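Local coordinates for protein putative adhesin (PDB 3PET) that is of unproven function but, as a putative lipoprotein with a right-handed beta-helix fold, probably acts in cell adhesion, at residues 60-63 and 64-68; 183-186 and 187-191. All coordinates share one frame; numbering follows the deposited sequence. Where two conformers were deposited one is given.

Contact 1: residues 60-63 and 64-68; sequences VKDN and TLFLS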
ATOM      1  N   VAL A  60      18.935  15.971  17.121  1.00 20.72           N
ATOM      2  CA  VAL A  60      18.743  14.892  18.087  1.00 20.30           C
ATOM      3  C   VAL A  60      17.969  15.515  19.246  1.00 24.99           C
ATOM      4  O   VAL A  60      18.382  16.524  19.809  1.00 23.48           O
ATOM      5  CB  VAL A  60      20.036  14.151  18.543  1.00 23.45           C
ATOM      6  CG1 VAL A  60      19.721  13.149  19.660  1.00 23.06           C
ATOM      7  CG2 VAL A  60      20.703  13.441  17.362  1.00 22.27           C
ATOM      8  N   LYS A  61      16.840  14.929  19.568  1.00 24.75           N
ATOM      9  CA  LYS A  61      15.943  15.382  20.632  1.00 26.66           C
ATOM     10  C   LYS A  61      15.294  14.147  21.254  1.00 30.20           C
ATOM     11  O   LYS A  61      14.851  13.277  20.502  1.00 26.96           O
ATOM     12  CB  LYS A  61      14.913  16.333  20.000  1.00 29.79           C
ATOM     13  CG  LYS A  61      13.725  16.758  20.836  1.00 49.67           C
ATOM     14  CD  LYS A  61      13.230  18.158  20.408  1.00 62.12           C
ATOM     15  CE  LYS A  61      13.131  18.372  18.906  1.00 73.04           C
ATOM     16  NZ  LYS A  61      12.703  19.754  18.561  1.00 84.14           N
ATOM     17  N   ASP A  62      15.212  14.082  22.606  1.00 28.32           N
ATOM     18  CA  ASP A  62      14.652  12.968  23.391  0.50 28.47           C
ATOM     19  C   ASP A  62      15.133  11.602  22.845  1.00 30.56           C
ATOM     20  O   ASP A  62      14.330  10.708  22.528  1.00 30.66           O
ATOM     21  CB  ASP A  62      13.106  13.033  23.556  0.50 30.90           C
ATOM     22  CG  ASP A  62      12.268  13.326  22.328  0.50 43.07           C
ATOM     23  OD1 ASP A  62      12.199  12.458  21.437  0.50 44.87           O
ATOM     24  OD2 ASP A  62      11.596  14.383  22.306  0.50 47.65           O
ATOM     25  N   ASN A  63      16.477  11.454  22.747  1.00 24.58           N
ATOM     26  CA  ASN A  63      17.198  10.255  22.296  1.00 23.75           C
ATOM     27  C   ASN A  63      16.783   9.801  20.873  1.00 26.26           C
ATOM     28  O   ASN A  63      17.017   8.653  20.494  1.00 24.88           O
ATOM     29  CB  ASN A  63      17.037   9.112  23.328  1.00 20.45           C
ATOM     30  CG  ASN A  63      17.708   9.433  24.661  1.00 38.75           C
ATOM     31  OD1 ASN A  63      18.725  10.115  24.731  1.00 34.92           O
ATOM     32  ND2 ASN A  63      17.155   8.966  25.756  1.00 38.15           N
ATOM     33  N   THR A  64      16.253  10.727  20.071  1.00 22.57           N
ATOM     34  CA  THR A  64      15.800  10.430  18.710  1.00 21.51           C
ATOM     35  C   THR A  64      16.505  11.298  17.702  1.00 23.12           C
ATOM     36  O   THR A  64      16.566  12.513  17.858  1.00 21.09           O
ATOM     37  CB  THR A  64      14.271  10.624  18.589  1.00 27.28           C
ATOM     38  OG1 THR A  64      13.616   9.944  19.651  1.00 30.42           O
ATOM     39  CG2 THR A  64      13.709  10.169  17.241  1.00 21.64           C
ATOM     40  N   LEU A  65      17.009  10.667  16.644  1.00 19.42           N
ATOM     41  CA  LEU A  65      17.579  11.373  15.516  1.00 18.23           C
ATOM     42  C   LEU A  65      16.431  11.723  14.580  1.00 22.57           C
ATOM     43  O   LEU A  65      15.767  10.814  14.058  1.00 20.10           O
ATOM     44  CB  LEU A  65      18.636  10.505  14.794  1.00 18.26           C
ATOM     45  CG  LEU A  65      19.191  11.073  13.483  1.00 21.63           C
ATOM     46  CD1 LEU A  65      20.021  12.353  13.732  1.00 21.81           C
ATOM     47  CD2 LEU A  65      20.036  10.031  12.769  1.00 24.28           C
ATOM     48  N   PHE A  66      16.192  13.034  14.369  1.00 19.38           N
ATOM     49  CA  PHE A  66      15.156  13.514  13.457  1.00 17.87           C
ATOM     50  C   PHE A  66      15.791  14.022  12.187  1.00 19.98           C
ATOM     51  O   PHE A  66      16.640  14.900  12.241  1.00 18.27           O
ATOM     52  CB  PHE A  66      14.307  14.630  14.109  1.00 19.69           C
ATOM     53  CG  PHE A  66      13.402  14.172  15.228  1.00 20.86           C
ATOM     54  CD1 PHE A  66      12.119  13.714  14.962  1.00 23.49           C
ATOM     55  CD2 PHE A  66      13.812  14.250  16.545  1.00 22.18           C
ATOM     56  CE1 PHE A  66      11.276  13.305  16.009  1.00 24.90           C
ATOM     57  CE2 PHE A  66      12.962  13.880  17.581  1.00 24.33           C
ATOM     58  CZ  PHE A  66      11.709  13.395  17.310  1.00 23.01           C
ATOM     59  N   LEU A  67      15.369  13.489  11.049  1.00 16.93           N
ATOM     60  CA  LEU A  67      15.822  13.923   9.731  1.00 16.02           C
ATOM     61  C   LEU A  67      14.603  14.463   8.991  1.00 20.49           C
ATOM     62  O   LEU A  67      13.617  13.764   8.863  1.00 20.85           O
ATOM     63  CB  LEU A  67      16.479  12.760   8.959  1.00 15.40           C
ATOM     64  CG  LEU A  67      17.609  11.990   9.659  1.00 20.00           C
ATOM     65  CD1 LEU A  67      18.013  10.773   8.843  1.00 20.51           C
ATOM     66  CD2 LEU A  67      18.839  12.897   9.916  1.00 19.07           C
ATOM     67  N   SER A  68      14.637  15.726   8.585  1.00 18.71           N
ATOM     68  CA  SER A  68      13.501  16.334   7.909  1.00 18.38           C
ATOM     69  C   SER A  68      13.949  17.150   6.711  1.00 23.14           C
ATOM     70  O   SER A  68      15.147  17.331   6.492  1.00 22.07           O
ATOM     71  CB  SER A  68      12.720  17.209   8.880  1.00 20.03           C
ATOM     72  OG  SER A  68      13.566  18.208   9.416  1.00 26.88           O
TER

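Contact 2: residues 183-186 and 187-191; sequences CNAT and ESIDA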
ATOM      1  N   CYS A 183       5.703 -15.590   8.158  1.00 19.51           N
ATOM      2  CA  CYS A 183       6.341 -15.521   9.472  1.00 17.84           C
ATOM      3  C   CYS A 183       6.735 -16.916   9.943  1.00 22.56           C
ATOM      4  O   CYS A 183       6.627 -17.884   9.187  1.00 21.56           O
ATOM      5  CB  CYS A 183       5.445 -14.801  10.480  1.00 16.83           C
ATOM      6  SG  CYS A 183       3.821 -15.571  10.697  1.00 20.31           S
ATOM      7  N   ASN A 184       7.297 -16.996  11.152  1.00 21.19           N
ATOM      8  CA  ASN A 184       7.866 -18.214  11.682  1.00 20.89           C
ATOM      9  C   ASN A 184       7.664 -18.243  13.197  1.00 24.50           C
ATOM     10  O   ASN A 184       8.280 -17.474  13.931  1.00 23.47           O
ATOM     11  CB  ASN A 184       9.346 -18.242  11.282  1.00 17.69           C
ATOM     12  CG  ASN A 184      10.096 -19.513  11.521  1.00 29.16           C
ATOM     13  OD1 ASN A 184       9.761 -20.327  12.374  1.00 22.92           O
ATOM     14  ND2 ASN A 184      11.166 -19.685  10.771  1.00 23.51           N
ATOM     15  N   ALA A 185       6.773 -19.130  13.651  1.00 20.09           N
ATOM     16  CA  ALA A 185       6.380 -19.246  15.051  1.00 20.70           C
ATOM     17  C   ALA A 185       6.702 -20.625  15.578  1.00 23.43           C
ATOM     18  O   ALA A 185       6.150 -21.613  15.084  1.00 22.52           O
ATOM     19  CB  ALA A 185       4.883 -18.979  15.173  1.00 21.59           C
ATOM     20  N   THR A 186       7.607 -20.711  16.560  1.00 20.61           N
ATOM     21  CA  THR A 186       7.971 -22.038  17.070  1.00 20.96           C
ATOM     22  C   THR A 186       7.046 -22.493  18.199  1.00 23.66           C
ATOM     23  O   THR A 186       6.827 -23.682  18.319  1.00 24.38           O
ATOM     24  CB  THR A 186       9.445 -22.109  17.509  1.00 28.74           C
ATOM     25  OG1 THR A 186       9.596 -21.425  18.749  1.00 38.10           O
ATOM     26  CG2 THR A 186      10.411 -21.548  16.465  1.00 21.79           C
ATOM     27  N   GLU A 187       6.533 -21.572  19.048  1.00 20.20           N
ATOM     28  CA  GLU A 187       5.704 -21.979  20.186  1.00 19.59           C
ATOM     29  C   GLU A 187       4.222 -21.548  20.082  1.00 23.41           C
ATOM     30  O   GLU A 187       3.346 -22.329  20.460  1.00 21.64           O
ATOM     31  CB  GLU A 187       6.287 -21.429  21.499  1.00 20.86           C
ATOM     32  CG  GLU A 187       7.637 -22.036  21.871  1.00 30.40           C
ATOM     33  CD  GLU A 187       8.314 -21.498  23.122  1.00 60.12           C
ATOM     34  OE1 GLU A 187       7.881 -20.445  23.647  1.00 43.70           O
ATOM     35  OE2 GLU A 187       9.309 -22.119  23.560  1.00 68.58           O
ATOM     36  N   SER A 188       3.950 -20.311  19.638  1.00 19.30           N
ATOM     37  CA  SER A 188       2.563 -19.851  19.541  0.60 18.54           C
ATOM     38  C   SER A 188       2.367 -18.861  18.408  1.00 22.98           C
ATOM     39  O   SER A 188       3.295 -18.125  18.045  1.00 20.63           O
ATOM     40  CB  SER A 188       2.093 -19.226  20.853  0.60 18.96           C
ATOM     41  OG  SER A 188       2.752 -18.004  21.128  0.60 15.30           O
ATOM     42  N   ILE A 189       1.142 -18.844  17.848  1.00 19.61           N
ATOM     43  CA  ILE A 189       0.807 -17.900  16.790  1.00 18.74           C
ATOM     44  C   ILE A 189      -0.637 -17.439  16.948  1.00 23.17           C
ATOM     45  O   ILE A 189      -1.558 -18.246  17.047  1.00 21.04           O
ATOM     46  CB  ILE A 189       1.101 -18.352  15.322  1.00 22.45           C
ATOM     47  CG1 ILE A 189       0.790 -17.172  14.332  1.00 22.38           C
ATOM     48  CG2 ILE A 189       0.336 -19.655  14.934  1.00 22.92           C
ATOM     49  CD1 ILE A 189       1.440 -17.186  13.061  1.00 28.02           C
ATOM     50  N   ASP A 190      -0.809 -16.124  16.996  1.00 20.58           N
ATOM     51  CA  ASP A 190      -2.106 -15.469  16.967  1.00 20.58           C
ATOM     52  C   ASP A 190      -2.136 -14.781  15.610  1.00 23.68           C
ATOM     53  O   ASP A 190      -1.310 -13.899  15.356  1.00 22.15           O
ATOM     54  CB  ASP A 190      -2.266 -14.502  18.153  1.00 24.12           C
ATOM     55  CG  ASP A 190      -3.704 -14.114  18.447  1.00 41.79           C
ATOM     56  OD1 ASP A 190      -4.447 -13.804  17.485  1.00 40.74           O
ATOM     57  OD2 ASP A 190      -4.077 -14.086  19.636  1.00 54.87           O
ATOM     58  N   ALA A 191      -2.978 -15.268  14.679  1.00 20.14           N
ATOM     59  CA  ALA A 191      -3.005 -14.723  13.317  1.00 19.20           C
ATOM     60  C   ALA A 191      -4.407 -14.293  12.930  1.00 22.08           C
ATOM     61  O   ALA A 191      -5.367 -15.041  13.175  1.00 20.16           O
ATOM     62  CB  ALA A 191      -2.469 -15.759  12.315  1.00 19.83           C
TER

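Contact 1: residues 60-63 and 64-68
Thr64 closes this tight hairpin, joined to Lys61 by two backbone bonds and to Asp62 by its hydroxyl. Lys61 N donates to Thr64 O over 3.0 Å, nearly straight at hydrogen (164°) and tilted little from the carbonyl plane. The return bond from Thr64 N to Lys61 O is more bent, and its donor stands well above the carbonyl plane. Together they make the hydrogen-bonded pair that closes a type I' turn, in which Asp62 and Asn63 both adopt positive phi.

Thr64 OG1 is set beside its own backbone N (chi1 -49°), from where it donates to Asp62 O at 3.1 Å, reaching that oxygen from above the carbonyl plane. The methyl CG2 takes the other branch and lies 3.7 Å above one face of the Phe66 ring, offset toward the rim. Lys61 O approaches the same ring at its edge, near its plane, coming to 3.5 Å from Phe66 CE2. Lys61 CB lies 4.0 Å from Phe66 CE2, off the ring plane on the side opposite the Thr64 methyl, while the lysine amine leads away to a bound tetraethylene glycol.

Val60 and Leu65 form the neighbouring non-hydrogen-bonded pair, with side chains on the face that does not carry Lys61 and Thr64. Val60 CG2 meets Leu65 CD1 at 3.9 Å, and a CA-H...O contact runs from Val60 CA to Thr64 O (3.2 Å). Leu65 continues inward onto Val58 and Ile85, and Thr64 packs against Lys23 and Asp25 of strand 23-26.

Thr64 O thus receives both an N-H and a CA-H, and the buried threonine hydroxyl spends its proton on the turn. Polar bonds therefore fix the reversal, while Val60 and Leu65 supply the apolar contact between the strands; on the other face the Phe66 ring lies against the Thr64 methyl of its own strand and the start of the Lys61 side chain.

Contact 2: residues 183-186 and 187-191
Between Ala185 and Ser188 the backbone turns a corner at Thr186 and Glu187, leaving strands 183-185 and 188-191 on different faces, their axes 7.3 Å apart at closest approach and their directions 136° apart, with no hydrogen bond between the two segments. Side chains fill the inside of the bend. Ala185 CB points into it and meets Ile189 CB at 3.8 Å, while the carbonyl oxygen of Ser188 lies 3.4 Å from the same methyl. Deeper in, Ile189 CD1 reaches Cys183 SG at 3.7 Å; CG1 lies anti to the backbone N (chi1 -175°) and the chain stays extended at chi2, which brings CD1 to the sulfur. Val171, from strand 171-175, touches Cys183, Ala185 and Ile189, and Tyr201 adds to the cover of the cysteine and the isoleucine.

On the exposed outside of the corner, Glu187 CG passes 3.7 Å from Thr186 OG1, and the glutamate chain runs on extended. Backbone bonds join Cys183 and Ala185 to strand 199-202, and Asn184 and Thr186 to Ala168. Such a corner, apolar inside and polar outside, with neighbouring strands stacked in parallel, is characteristic of a coil of the right-handed beta-helix.

Contact 1 precedes contact 2 along the chain, and the two lie on opposite sides of its centre, about 34 Å apart between centres and about 27 Å between nearest atoms, without touching. They change the chain's direction in contrasting ways. Residues 60-63 and 64-68 fold back as an antiparallel hairpin whose second strand pairs in parallel with strand 23-26, whereas residues 183-186 and 187-191 pass from one face to another, each strand finding its parallel partners in neighbouring coils. A tetraethylene glycol, probably from the crystallisation liquor, lies about 3 Å from the Lys61 side chain, and one lies about 4 Å from that of Thr186.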